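Local structure of mirolysin (Tannerella forsythia, 6R7V) at residues S197-G202 and Y269-C274; Q70-N75 and F189-S194. The protein probably hydrolyses peptide bonds as a zinc-dependent metallopeptidase of the pappalysin family, kept latent in this zymogen by a cysteine switch. The protein carries 1 engineered substitution. All coordinates share one frame; numbering follows the deposited sequence. Where two conformers were deposited one is given.

Contact 1. Residues S197-G202 and Y269-C274; sequences SPYDKG and YTYDAC
The carboxylate of Asp-272 meets the backbone of Lys-201: Asp-272 OD2 accepts the N-H of Lys-201 at 2.9 Å from Lys-201 N, a fairly straight bond (155° at the hydrogen) received on the anti side and slightly out of the carboxylate plane. Arg-203 N donates to the same oxygen, while OD1 forms a salt bridge with Arg-4. These bonds satisfy both oxygens of a buried side chain, fix its rotation and probably favour the charged form. With chi1 at -73°, CG stands anti to the carbonyl carbon, which turns the group into the bend of 197-202. A weak backbone bond joins Asp-272 N to Pro-198 O at 3.4 Å, and a water donates to Pro-198 O while accepting the N-H of Ala-273, 2.9 Å from Ala-273 N. Tyr-199 OH hydrogen-bonds with Arg-4 N and, through a second water, reaches Tyr-269 O.

Gly-202 occupies the N-cap position of helix 203-212, which brings His-207 and His-211 to the zinc, and segment 269-274 directly follows the probable Met-turn of this metzincin, then passes into a short 3-10 turn. Asp-272 thus ties the segment following the Met-turn to the first turn of the active-site helix.

Pro-198, preceded by a cis peptide, lays CB over the centre of the Tyr-271 ring, 3.6 Å from its centroid. Tyr-271 in turn points its edge at the face of Tyr-199 in an offset edge-to-face pair, planes 83° apart and centroids 5.8 Å. Tyr-199 CD1 lies 3.4 Å from Asp-272 OD1 at the ring edge, and Lys-201 CB packs 3.7 Å from Asp-272 CB.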
loop_
_atom_site.group_PDB
_atom_site.type_symbol
_atom_site.label_atom_id
_atom_site.label_comp_id
_atom_site.label_asym_id
_atom_site.label_seq_id
_atom_site.Cartn_x
_atom_site.Cartn_y
_atom_site.Cartn_z
ATOM N N SER A 197 -1.096 -4.032 -18.977
ATOM C CA SER A 197 0.106 -4.821 -18.803
ATOM C C SER A 197 1.349 -3.905 -18.869
ATOM O O SER A 197 1.325 -2.937 -19.648
ATOM C CB SER A 197 0.142 -5.871 -19.908
ATOM O OG SER A 197 1.361 -6.574 -19.840
ATOM N N PRO A 198 2.400 -4.103 -18.044
ATOM C CA PRO A 198 2.642 -5.238 -17.141
ATOM C C PRO A 198 2.193 -5.008 -15.682
ATOM O O PRO A 198 2.585 -5.778 -14.797
ATOM C CB PRO A 198 4.159 -5.405 -17.241
ATOM C CG PRO A 198 4.654 -3.993 -17.345
ATOM C CD PRO A 198 3.606 -3.252 -18.156
ATOM N N TYR A 199 1.398 -3.980 -15.421
ATOM C CA TYR A 199 0.898 -3.711 -14.076
ATOM C C TYR A 199 -0.607 -3.912 -14.110
ATOM O O TYR A 199 -1.402 -2.977 -13.980
ATOM C CB TYR A 199 1.338 -2.307 -13.578
ATOM C CG TYR A 199 2.825 -2.094 -13.735
ATOM C CD1 TYR A 199 3.733 -2.735 -12.898
ATOM C CD2 TYR A 199 3.329 -1.272 -14.738
ATOM C CE1 TYR A 199 5.101 -2.572 -13.058
ATOM C CE2 TYR A 199 4.701 -1.088 -14.899
ATOM C CZ TYR A 199 5.584 -1.740 -14.055
ATOM O OH TYR A 199 6.940 -1.559 -14.197
ATOM N N ASP A 200 -0.997 -5.168 -14.369
ATOM C CA ASP A 200 -2.386 -5.556 -14.611
ATOM C C ASP A 200 -2.860 -6.692 -13.706
ATOM O O ASP A 200 -3.843 -7.345 -14.039
ATOM C CB ASP A 200 -2.585 -5.955 -16.083
ATOM C CG ASP A 200 -1.722 -7.122 -16.536
ATOM O OD1 ASP A 200 -0.712 -7.441 -15.838
ATOM O OD2 ASP A 200 -1.998 -7.670 -17.619
ATOM N N LYS A 201 -2.185 -6.923 -12.552
ATOM C CA LYS A 201 -2.645 -7.959 -11.627
ATOM C C LYS A 201 -3.014 -7.363 -10.268
ATOM O O LYS A 201 -3.203 -8.120 -9.306
ATOM C CB LYS A 201 -1.616 -9.102 -11.466
ATOM C CG LYS A 201 -1.185 -9.767 -12.776
ATOM C CD LYS A 201 -2.358 -10.503 -13.389
ATOM C CE LYS A 201 -2.042 -11.181 -14.707
ATOM N NZ LYS A 201 -3.263 -11.847 -15.201
ATOM N N GLY A 202 -3.183 -6.034 -10.214
ATOM C CA GLY A 202 -3.614 -5.351 -8.999
ATOM C C GLY A 202 -2.549 -5.206 -7.941
ATOM O O GLY A 202 -2.881 -4.853 -6.793
ATOM N N TYR A 269 10.018 -3.193 -6.992
ATOM C CA TYR A 269 9.491 -2.472 -8.155
ATOM C C TYR A 269 9.278 -3.385 -9.349
ATOM O O TYR A 269 9.162 -2.914 -10.482
ATOM C CB TYR A 269 10.417 -1.312 -8.567
ATOM C CG TYR A 269 10.248 0.001 -7.836
ATOM C CD1 TYR A 269 9.225 0.182 -6.901
ATOM C CD2 TYR A 269 11.073 1.085 -8.120
ATOM C CE1 TYR A 269 9.022 1.418 -6.288
ATOM C CE2 TYR A 269 10.893 2.316 -7.500
ATOM C CZ TYR A 269 9.857 2.483 -6.595
ATOM O OH TYR A 269 9.709 3.688 -5.955
ATOM N N THR A 270 9.210 -4.693 -9.108
ATOM C CA THR A 270 9.044 -5.666 -10.174
ATOM C C THR A 270 7.613 -5.684 -10.760
ATOM O O THR A 270 6.681 -5.114 -10.166
ATOM C CB THR A 270 9.439 -7.042 -9.656
ATOM O OG1 THR A 270 8.846 -7.234 -8.387
ATOM C CG2 THR A 270 10.954 -7.185 -9.534
ATOM N N TYR A 271 7.445 -6.346 -11.916
ATOM C CA TYR A 271 6.145 -6.504 -12.571
ATOM C C TYR A 271 5.161 -7.214 -11.676
ATOM O O TYR A 271 5.555 -8.100 -10.928
ATOM C CB TYR A 271 6.271 -7.331 -13.843
ATOM C CG TYR A 271 6.958 -6.698 -15.023
ATOM C CD1 TYR A 271 7.173 -5.318 -15.081
ATOM C CD2 TYR A 271 7.327 -7.461 -16.116
ATOM C CE1 TYR A 271 7.769 -4.727 -16.201
ATOM C CE2 TYR A 271 7.898 -6.884 -17.243
ATOM C CZ TYR A 271 8.129 -5.519 -17.277
ATOM O OH TYR A 271 8.728 -4.988 -18.404
ATOM N N ASP A 272 3.874 -6.876 -11.792
ATOM C CA ASP A 272 2.873 -7.510 -10.957
ATOM C C ASP A 272 2.876 -9.036 -10.953
ATOM O O ASP A 272 2.680 -9.647 -9.891
ATOM C CB ASP A 272 1.495 -7.098 -11.429
ATOM C CG ASP A 272 1.054 -5.681 -11.131
ATOM O OD1 ASP A 272 1.924 -4.816 -10.888
ATOM O OD2 ASP A 272 -0.150 -5.433 -11.172
ATOM N N ALA A 273 3.017 -9.659 -12.133
ATOM C CA ALA A 273 2.963 -11.114 -12.235
ATOM C C ALA A 273 4.209 -11.802 -11.662
ATOM O O ALA A 273 4.188 -13.029 -11.506
ATOM C CB ALA A 273 2.748 -11.537 -13.680
ATOM N N CYS A 274 5.253 -11.035 -11.344
ATOM C CA CYS A 274 6.439 -11.681 -10.805
ATOM C C CYS A 274 6.561 -11.444 -9.280
ATOM O O CYS A 274 7.484 -11.962 -8.664
ATOM C CB CYS A 274 7.672 -11.259 -11.592
ATOM S SG CYS A 274 7.507 -11.597 -13.368
HETATM O O HOH W 1 3.101 -8.455 -14.726
HETATM O O HOH W 2 9.140 -3.184 -13.141
#

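Contact 2. Residues Q70-N75 and F189-S194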
loop_
_atom_site.group_PDB
_atom_site.type_symbol
_atom_site.label_atom_id
_atom_site.label_comp_id
_atom_site.label_asym_id
_atom_site.label_seq_id
_atom_site.Cartn_x
_atom_site.Cartn_y
_atom_site.Cartn_z
ATOM N N GLN A 70 -10.035 -5.476 -7.777
ATOM C CA GLN A 70 -8.926 -5.003 -6.956
ATOM C C GLN A 70 -9.086 -5.417 -5.496
ATOM O O GLN A 70 -8.094 -5.781 -4.833
ATOM C CB GLN A 70 -8.791 -3.475 -7.049
ATOM C CG GLN A 70 -7.611 -2.934 -6.226
ATOM C CD GLN A 70 -6.290 -3.459 -6.750
ATOM O OE1 GLN A 70 -5.824 -3.013 -7.795
ATOM N NE2 GLN A 70 -5.636 -4.374 -6.056
ATOM N N ILE A 71 -10.322 -5.371 -4.984
ATOM C CA ILE A 71 -10.569 -5.778 -3.606
ATOM C C ILE A 71 -10.263 -7.269 -3.465
ATOM O O ILE A 71 -9.668 -7.692 -2.453
ATOM C CB ILE A 71 -12.009 -5.436 -3.195
ATOM C CG1 ILE A 71 -12.262 -3.933 -3.391
ATOM C CG2 ILE A 71 -12.245 -5.827 -1.712
ATOM C CD1 ILE A 71 -11.276 -2.952 -2.644
ATOM N N GLN A 72 -10.611 -8.049 -4.505
ATOM C CA GLN A 72 -10.291 -9.491 -4.530
ATOM C C GLN A 72 -8.776 -9.717 -4.420
ATOM O O GLN A 72 -8.323 -10.539 -3.611
ATOM C CB GLN A 72 -10.811 -10.115 -5.821
ATOM C CG GLN A 72 -10.610 -11.624 -5.870
ATOM C CD GLN A 72 -11.061 -12.240 -7.176
ATOM O OE1 GLN A 72 -11.148 -11.583 -8.224
ATOM N NE2 GLN A 72 -11.345 -13.531 -7.136
ATOM N N VAL A 73 -7.994 -8.950 -5.193
ATOM C CA VAL A 73 -6.536 -9.087 -5.155
ATOM C C VAL A 73 -5.993 -8.729 -3.763
ATOM O O VAL A 73 -5.130 -9.453 -3.240
ATOM C CB VAL A 73 -5.891 -8.194 -6.241
ATOM C CG1 VAL A 73 -4.368 -8.083 -6.039
ATOM C CG2 VAL A 73 -6.177 -8.730 -7.650
ATOM N N LEU A 74 -6.495 -7.652 -3.132
ATOM C CA LEU A 74 -6.002 -7.326 -1.793
ATOM C C LEU A 74 -6.289 -8.452 -0.816
ATOM O O LEU A 74 -5.427 -8.823 -0.039
ATOM C CB LEU A 74 -6.597 -6.025 -1.260
ATOM C CG LEU A 74 -6.264 -4.745 -2.064
ATOM C CD1 LEU A 74 -7.005 -3.550 -1.483
ATOM C CD2 LEU A 74 -4.751 -4.416 -1.983
ATOM N N ASN A 75 -7.474 -9.041 -0.907
ATOM C CA ASN A 75 -7.828 -10.149 -0.017
ATOM C C ASN A 75 -6.999 -11.390 -0.298
ATOM O O ASN A 75 -6.702 -12.119 0.645
ATOM C CB ASN A 75 -9.306 -10.446 -0.106
ATOM C CG ASN A 75 -10.097 -9.437 0.716
ATOM O OD1 ASN A 75 -9.779 -9.237 1.877
ATOM N ND2 ASN A 75 -11.104 -8.794 0.154
ATOM N N PHE A 189 -5.368 -0.367 -11.914
ATOM C CA PHE A 189 -6.269 -0.687 -10.825
ATOM C C PHE A 189 -7.068 -1.893 -11.207
ATOM O O PHE A 189 -7.636 -1.941 -12.310
ATOM C CB PHE A 189 -7.192 0.511 -10.495
ATOM C CG PHE A 189 -7.814 0.458 -9.128
ATOM C CD1 PHE A 189 -9.131 0.042 -8.959
ATOM C CD2 PHE A 189 -7.059 0.742 -7.993
ATOM C CE1 PHE A 189 -9.699 -0.010 -7.681
ATOM C CE2 PHE A 189 -7.623 0.665 -6.723
ATOM C CZ PHE A 189 -8.951 0.339 -6.578
ATOM N N GLY A 190 -7.110 -2.867 -10.312
ATOM C CA GLY A 190 -7.822 -4.105 -10.607
ATOM C C GLY A 190 -6.990 -5.085 -11.399
ATOM O O GLY A 190 -5.851 -4.794 -11.804
ATOM N N ARG A 191 -7.553 -6.273 -11.623
ATOM C CA ARG A 191 -6.843 -7.349 -12.311
ATOM C C ARG A 191 -7.440 -7.605 -13.679
ATOM O O ARG A 191 -8.659 -7.756 -13.789
ATOM C CB ARG A 191 -6.905 -8.614 -11.448
ATOM C CG ARG A 191 -6.250 -9.827 -12.117
ATOM C CD ARG A 191 -5.797 -10.845 -11.071
ATOM N NE ARG A 191 -6.944 -11.406 -10.347
ATOM C CZ ARG A 191 -6.822 -12.143 -9.244
ATOM N NH1 ARG A 191 -5.625 -12.372 -8.720
ATOM N NH2 ARG A 191 -7.897 -12.631 -8.645
ATOM N N ASP A 192 -6.579 -7.703 -14.718
ATOM C CA ASP A 192 -7.017 -7.955 -16.101
ATOM C C ASP A 192 -8.028 -6.837 -16.478
ATOM O O ASP A 192 -7.857 -5.707 -16.014
ATOM C CB ASP A 192 -7.555 -9.406 -16.263
ATOM C CG ASP A 192 -6.557 -10.468 -15.814
ATOM O OD1 ASP A 192 -5.334 -10.194 -15.850
ATOM O OD2 ASP A 192 -6.997 -11.585 -15.438
ATOM N N GLY A 193 -9.045 -7.125 -17.296
ATOM C CA GLY A 193 -10.004 -6.094 -17.670
ATOM C C GLY A 193 -9.346 -4.888 -18.302
ATOM O O GLY A 193 -8.560 -5.034 -19.244
ATOM N N SER A 194 -9.638 -3.696 -17.746
ATOM C CA SER A 194 -9.095 -2.438 -18.251
ATOM C C SER A 194 -7.667 -2.154 -17.797
ATOM O O SER A 194 -7.052 -1.198 -18.292
ATOM C CB SER A 194 -9.981 -1.264 -17.838
ATOM O OG SER A 194 -10.102 -1.166 -16.424
HETATM O O HOH W 3 -9.776 -10.841 -10.790
#
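Gln-70 OE1 takes the backbone N-H of Gly-190 at 2.8 Å from Gly-190 N, with the hydrogen well aligned (165°) but the donor raised about 40° above the carbonyl plane. The other end of the amide, NE2, donates to Gly-202 O, so both polar atoms of this buried side chain are used. A bend at chi2 (63°) folds the chain back so that OE1 meets Gly-190 while CG sits over one face of the Phe-189 ring, a CH-pi contact 3.8 Å from the ring centroid and somewhat toward its rim.

Helix 64-77 packs against strands of the mixed sheet and alongside the active-site helix 203-212, as the backing helix does in metzincin catalytic domains; Phe-189 fills in beside it, touching Val-51, Ile-154 and Val-156 of the sheet.

Towards the surface, Arg-191 bends at its third torsion and brings its guanidinium across Val-73, whose CG2 lies over one face, 3.8 Å from Arg-191 CZ. NH2 forms a salt bridge with Glu-76, one turn further along the helix. On the side of Gln-72, a water accepts from Arg-191 NE at 2.9 Å and donates to Gln-72 OE1 at 3.0 Å, and the amide and guanidinium planes stand steeply to each other.

Overall arrangement
The two contacts, centred 11 Å apart on the same side of the chain's centre, share the long loop between strand 182-185 and helix 203-212. Within that loop Asp-192 of contact 2 meets contact 1 twice: its OD1 forms a salt bridge with Lys-201 NZ at 2.7 Å, and its backbone N lies 2.8 Å from Asp-200 O, a probable hydrogen bond. Val-73 CG2 also packs 3.5 Å from Lys-201 O. The loop therefore joins helix 64-77, the probable backing helix, to the start of the zinc-binding helix. In contact 1 the side chain of Thr-270 is about 11 Å from the zinc, and through Arg-4 this contact also reaches the segment whose Cys-6 binds that zinc in the latent enzyme.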